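Local atomic coordinates of histidine acid phosphatase (Hafnia alvei, PDB entry 4ARU), a protein that belongs to branch 2 of the histidine phosphatase superfamily, a family of enzymes built on an alpha/beta core. Residues 317-322 against 350-355; 379-384 against 391-396. All blocks are in the same frame, centred on the assembly; numbering follows the deposited sequence. Where two conformers were deposited one is given.

Contact 1: 317-322 against 350-355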
loop_
_atom_site.group_PDB
_atom_site.type_symbol
_atom_site.label_atom_id
_atom_site.label_comp_id
_atom_site.label_asym_id
_atom_site.label_seq_id
_atom_site.Cartn_x
_atom_site.Cartn_y
_atom_site.Cartn_z
ATOM N N LEU A 317 -13.199 -3.692 -0.907
ATOM C CA LEU A 317 -13.698 -3.891 -2.272
ATOM C C LEU A 317 -13.527 -5.346 -2.763
ATOM O O LEU A 317 -14.003 -5.680 -3.866
ATOM C CB LEU A 317 -13.018 -2.925 -3.241
ATOM C CG LEU A 317 -13.450 -1.462 -3.092
ATOM C CD1 LEU A 317 -12.620 -0.559 -3.960
ATOM C CD2 LEU A 317 -14.936 -1.239 -3.298
ATOM N N GLY A 318 -12.969 -6.227 -1.922
ATOM C CA GLY A 318 -12.769 -7.629 -2.312
ATOM C C GLY A 318 -11.773 -7.821 -3.440
ATOM O O GLY A 318 -11.883 -8.808 -4.188
ATOM N N MET A 319 -10.849 -6.890 -3.652
ATOM C CA MET A 319 -9.882 -6.951 -4.782
ATOM C C MET A 319 -8.646 -7.721 -4.326
ATOM O O MET A 319 -8.092 -7.438 -3.248
ATOM C CB MET A 319 -9.493 -5.559 -5.254
ATOM C CG MET A 319 -10.679 -4.759 -5.757
ATOM S SD MET A 319 -10.217 -3.140 -6.434
ATOM C CE MET A 319 -9.409 -2.415 -5.020
ATOM N N THR A 320 -8.202 -8.664 -5.136
ATOM C CA THR A 320 -6.997 -9.390 -4.832
ATOM C C THR A 320 -6.171 -9.380 -6.095
ATOM O O THR A 320 -6.714 -9.244 -7.213
ATOM C CB THR A 320 -7.245 -10.816 -4.353
ATOM O OG1 THR A 320 -8.022 -11.496 -5.304
ATOM C CG2 THR A 320 -8.011 -10.836 -3.031
ATOM N N TRP A 321 -4.874 -9.518 -5.927
ATOM C CA TRP A 321 -3.950 -9.467 -7.041
ATOM C C TRP A 321 -2.644 -10.116 -6.708
ATOM O O TRP A 321 -2.288 -10.333 -5.524
ATOM C CB TRP A 321 -3.728 -8.044 -7.522
ATOM C CG TRP A 321 -3.109 -7.156 -6.505
ATOM C CD1 TRP A 321 -1.782 -7.058 -6.187
ATOM C CD2 TRP A 321 -3.789 -6.171 -5.683
ATOM N NE1 TRP A 321 -1.597 -6.093 -5.210
ATOM C CE2 TRP A 321 -2.798 -5.531 -4.883
ATOM C CE3 TRP A 321 -5.133 -5.806 -5.511
ATOM C CZ2 TRP A 321 -3.132 -4.541 -3.963
ATOM C CZ3 TRP A 321 -5.442 -4.785 -4.617
ATOM C CH2 TRP A 321 -4.451 -4.176 -3.842
ATOM N N THR A 322 -1.922 -10.460 -7.781
ATOM C CA THR A 322 -0.483 -10.756 -7.700
ATOM C C THR A 322 0.184 -9.925 -8.775
ATOM O O THR A 322 -0.345 -9.724 -9.875
ATOM C CB THR A 322 -0.113 -12.257 -7.856
ATOM O OG1 THR A 322 1.260 -12.476 -7.494
ATOM C CG2 THR A 322 -0.260 -12.747 -9.260
ATOM N N VAL A 350 -15.919 3.246 -13.351
ATOM C CA VAL A 350 -14.655 3.234 -12.624
ATOM C C VAL A 350 -13.853 2.028 -13.067
ATOM O O VAL A 350 -14.407 0.901 -13.143
ATOM C CB VAL A 350 -14.866 3.147 -11.078
ATOM C CG1 VAL A 350 -13.521 3.101 -10.322
ATOM C CG2 VAL A 350 -15.782 4.249 -10.550
ATOM N N SER A 351 -12.599 2.229 -13.417
ATOM C CA SER A 351 -11.610 1.170 -13.589
ATOM C C SER A 351 -10.599 1.256 -12.437
ATOM O O SER A 351 -10.322 2.359 -11.943
ATOM C CB SER A 351 -10.873 1.376 -14.913
ATOM O OG SER A 351 -10.145 0.226 -15.291
ATOM N N VAL A 352 -10.028 0.132 -12.052
ATOM C CA VAL A 352 -8.998 0.139 -11.000
ATOM C C VAL A 352 -7.810 -0.684 -11.443
ATOM O O VAL A 352 -7.955 -1.811 -11.870
ATOM C CB VAL A 352 -9.514 -0.367 -9.632
ATOM C CG1 VAL A 352 -8.582 0.042 -8.521
ATOM C CG2 VAL A 352 -10.891 0.087 -9.330
ATOM N N ASN A 353 -6.627 -0.093 -11.348
ATOM C CA ASN A 353 -5.380 -0.807 -11.622
ATOM C C ASN A 353 -4.424 -0.683 -10.460
ATOM O O ASN A 353 -4.399 0.340 -9.792
ATOM C CB ASN A 353 -4.661 -0.250 -12.855
ATOM C CG ASN A 353 -5.349 -0.642 -14.166
ATOM O OD1 ASN A 353 -6.417 -0.141 -14.454
ATOM N ND2 ASN A 353 -4.725 -1.520 -14.943
ATOM N N MET A 354 -3.629 -1.711 -10.248
ATOM C CA MET A 354 -2.472 -1.617 -9.364
ATOM C C MET A 354 -1.287 -1.292 -10.231
ATOM O O MET A 354 -0.925 -2.105 -11.059
ATOM C CB MET A 354 -2.228 -2.914 -8.590
ATOM C CG MET A 354 -1.245 -2.792 -7.455
ATOM S SD MET A 354 -1.856 -1.694 -6.101
ATOM C CE MET A 354 -0.256 -1.784 -5.295
ATOM N N VAL A 355 -0.670 -0.134 -9.999
ATOM C CA VAL A 355 0.455 0.324 -10.842
ATOM C C VAL A 355 1.697 0.391 -9.965
ATOM O O VAL A 355 1.622 0.848 -8.818
ATOM C CB VAL A 355 0.135 1.703 -11.446
ATOM C CG1 VAL A 355 1.284 2.234 -12.310
ATOM C CG2 VAL A 355 -1.128 1.614 -12.295
#
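Met354 lies across one face of the Trp321 indole, and its CG and sulfur use different parts of the ring system. Met354 has two deposited conformers and the contact is described for one of them, so the exact place of the sulfur is less certain. CG stands over the five-membered ring in a CH-pi contact, 4.2 Å from the Trp321 ring centroid and 23° off the normal. It is displaced toward the rim, with Trp321 NE1 its nearest ring atom. The sulfur makes a Met-aromatic contact with the six-membered ring. It approaches obliquely, 34° off the normal, and Met354 SD comes within 3.8 Å of Trp321 CZ2. The Met354 chain bends at chi2 (66°), which brings SD round to the benzo side while CG stays near the pyrrole nitrogen. The indole N-H is used elsewhere: Trp321 NE1 is hydrogen-bonded to the carbonyl O of Asn329. This bond ties down the polar corner of the ring.

Residues 350-355 belong to strand 348-356 of the large mixed sheet in the alpha/beta core. Val352 and Met354 reach from it toward the loop that follows helix 307-317. That helix ends in a Schellman motif, with Gly318 at C-prime in positive phi. Met319 N bonds to Ser314 O, and Gly318 N to Gly315 O. The chain then runs past the sheet in extended form.

The second meeting point is Met319 with Val352. The two side chains cross at about a right angle, and Met319 SD touches Val352 CG1 at 4.1 Å. Leu379 packs against both Met319 and Trp321, while Leu336 of strand 335-342 lies against both Trp321 and Met354.

Contact 2: 379-384 against 391-396. With K (potassium ion), chain E.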
loop_
_atom_site.group_PDB
_atom_site.type_symbol
_atom_site.label_atom_id
_atom_site.label_comp_id
_atom_site.label_asym_id
_atom_site.label_seq_id
_atom_site.Cartn_x
_atom_site.Cartn_y
_atom_site.Cartn_z
ATOM N N LEU A 379 -7.759 -4.683 -12.185
ATOM C CA LEU A 379 -8.434 -5.385 -11.098
ATOM C C LEU A 379 -9.907 -5.660 -11.303
ATOM O O LEU A 379 -10.714 -4.815 -11.733
ATOM C CB LEU A 379 -8.263 -4.589 -9.789
ATOM C CG LEU A 379 -6.796 -4.304 -9.438
ATOM C CD1 LEU A 379 -6.720 -3.459 -8.155
ATOM C CD2 LEU A 379 -6.018 -5.575 -9.225
ATOM N N ASN A 380 -10.271 -6.858 -10.878
ATOM C CA ASN A 380 -11.631 -7.302 -10.779
ATOM C C ASN A 380 -12.203 -6.875 -9.447
ATOM O O ASN A 380 -11.546 -7.003 -8.414
ATOM C CB ASN A 380 -11.695 -8.827 -10.855
ATOM C CG ASN A 380 -13.112 -9.350 -10.761
ATOM O OD1 ASN A 380 -13.971 -8.898 -11.489
ATOM N ND2 ASN A 380 -13.350 -10.331 -9.890
ATOM N N ILE A 381 -13.404 -6.348 -9.467
ATOM C CA ILE A 381 -14.181 -6.063 -8.261
ATOM C C ILE A 381 -15.288 -7.105 -8.179
ATOM O O ILE A 381 -16.234 -7.054 -8.959
ATOM C CB ILE A 381 -14.773 -4.634 -8.249
ATOM C CG1 ILE A 381 -13.684 -3.568 -8.405
ATOM C CG2 ILE A 381 -15.654 -4.432 -6.999
ATOM C CD1 ILE A 381 -14.253 -2.203 -8.716
ATOM N N PRO A 382 -15.159 -8.084 -7.285
ATOM C CA PRO A 382 -16.102 -9.208 -7.397
ATOM C C PRO A 382 -17.544 -8.840 -7.168
ATOM O O PRO A 382 -18.434 -9.422 -7.812
ATOM C CB PRO A 382 -15.592 -10.211 -6.351
ATOM C CG PRO A 382 -14.198 -9.860 -6.135
ATOM C CD PRO A 382 -14.050 -8.390 -6.362
ATOM N N GLY A 383 -17.804 -7.872 -6.316
ATOM C CA GLY A 383 -19.148 -7.462 -6.097
ATOM C C GLY A 383 -19.786 -6.722 -7.260
ATOM O O GLY A 383 -21.004 -6.523 -7.276
ATOM N N CYS A 384 -18.948 -6.232 -8.186
ATOM C CA CYS A 384 -19.426 -5.486 -9.386
ATOM C C CYS A 384 -19.710 -6.510 -10.480
ATOM O O CYS A 384 -18.893 -6.745 -11.362
ATOM C CB CYS A 384 -18.376 -4.435 -9.809
ATOM S SG CYS A 384 -19.049 -3.267 -11.047
ATOM N N GLY A 391 -13.004 -4.380 -17.873
ATOM C CA GLY A 391 -12.638 -3.893 -16.561
ATOM C C GLY A 391 -13.373 -2.717 -15.988
ATOM O O GLY A 391 -13.062 -2.265 -14.911
ATOM N N TYR A 392 -14.379 -2.238 -16.709
ATOM C CA TYR A 392 -15.110 -1.033 -16.309
ATOM C C TYR A 392 -16.316 -1.365 -15.441
ATOM O O TYR A 392 -17.211 -2.103 -15.862
ATOM C CB TYR A 392 -15.563 -0.215 -17.556
ATOM C CG TYR A 392 -14.381 0.201 -18.410
ATOM C CD1 TYR A 392 -13.617 1.311 -18.079
ATOM C CD2 TYR A 392 -14.031 -0.505 -19.511
ATOM C CE1 TYR A 392 -12.532 1.684 -18.842
ATOM C CE2 TYR A 392 -12.954 -0.110 -20.309
ATOM C CZ TYR A 392 -12.209 0.976 -19.923
ATOM O OH TYR A 392 -11.106 1.298 -20.710
ATOM N N CYS A 393 -16.346 -0.809 -14.237
ATOM C CA CYS A 393 -17.436 -0.987 -13.309
ATOM C C CYS A 393 -18.344 0.235 -13.388
ATOM O O CYS A 393 -17.872 1.322 -13.100
ATOM C CB CYS A 393 -16.846 -1.097 -11.888
ATOM S SG CYS A 393 -18.083 -1.306 -10.586
ATOM N N PRO A 394 -19.635 0.103 -13.711
ATOM C CA PRO A 394 -20.509 1.292 -13.686
ATOM C C PRO A 394 -20.390 2.061 -12.364
ATOM O O PRO A 394 -20.366 1.458 -11.304
ATOM C CB PRO A 394 -21.925 0.751 -13.807
ATOM C CG PRO A 394 -21.804 -0.619 -14.315
ATOM C CD PRO A 394 -20.436 -1.130 -13.965
ATOM N N LEU A 395 -20.214 3.375 -12.431
ATOM C CA LEU A 395 -20.044 4.160 -11.214
ATOM C C LEU A 395 -21.240 3.962 -10.274
ATOM O O LEU A 395 -21.057 3.880 -9.056
ATOM C CB LEU A 395 -19.900 5.654 -11.540
ATOM C CG LEU A 395 -19.824 6.569 -10.307
ATOM C CD1 LEU A 395 -18.620 6.235 -9.459
ATOM C CD2 LEU A 395 -19.789 8.013 -10.741
ATOM N N SER A 396 -22.446 3.859 -10.824
ATOM C CA SER A 396 -23.640 3.686 -10.008
ATOM C C SER A 396 -23.529 2.390 -9.204
ATOM O O SER A 396 -23.914 2.335 -8.034
ATOM C CB SER A 396 -24.863 3.715 -10.909
ATOM O OG SER A 396 -24.766 2.826 -12.032
HETATM K K K E . -16.499 -8.143 -11.471
HETATM O O HOH W 1 -10.833 -2.321 -13.202
HETATM O O HOH W 2 -17.985 -10.194 -10.458
HETATM O O HOH W 3 -16.908 -9.310 -13.892
#
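Leu379 and Gly391 are bridged by a water that lies within hydrogen-bonding distance of both carbonyls, at 2.9 Å from Leu379 O and 2.8 Å from Gly391 O. Gln387 NE2 also bonds to both carbonyls. Asn380 has its CG anti to the backbone N (chi1 -180°), and the side chain presents OD1 to the potassium ion at 2.6 Å. Ile381 serves twice. Its carbonyl O binds the ion, while CD1 packs on Cys393 CB at 4.2 Å. A type I turn runs from Ile381 to Cys384, closed by Cys384 N bonding to Ile381 O. Within it, Pro382 O accepts a bond from a water that also binds the ion. Cys384 O is a further ligand of potassium; Gln387 OE1 and a second water complete the set. The Cys384 side chain forms the disulfide with Cys393, chi3 105°. Cys384 SG also rests on Pro394 CD at 3.9 Å. The disulfide closes a loop that carries two of the ligands, Cys384 O and Gln387 OE1; Asn380 and Ile381 precede it. Strand 393-394 lies antiparallel to strand 348-356, and Pro394 is the N-cap of helix 395-405, whose Leu401 packs against Ile381 and Cys384.

Both contacts are buried, but contact 1 is nearer the centre of the chain, about 12 Å away against about 20 Å for contact 2. Their centres are about 10 Å apart. They share the large mixed sheet, where strand 348-356 of contact 1 neighbours strand 393-394 of contact 2. Probable backbone hydrogen bonds join Val350 N to Cys393 O at 2.8 Å and Leu379 N to Val352 O at 2.9 Å. Loop 317-322 also packs on loop 379-384. The chemistry differs: contact 1 relies on sulfur, aromatic and aliphatic packing, while contact 2 combines a disulfide with potassium and water, and includes exposed residues such as Asn380.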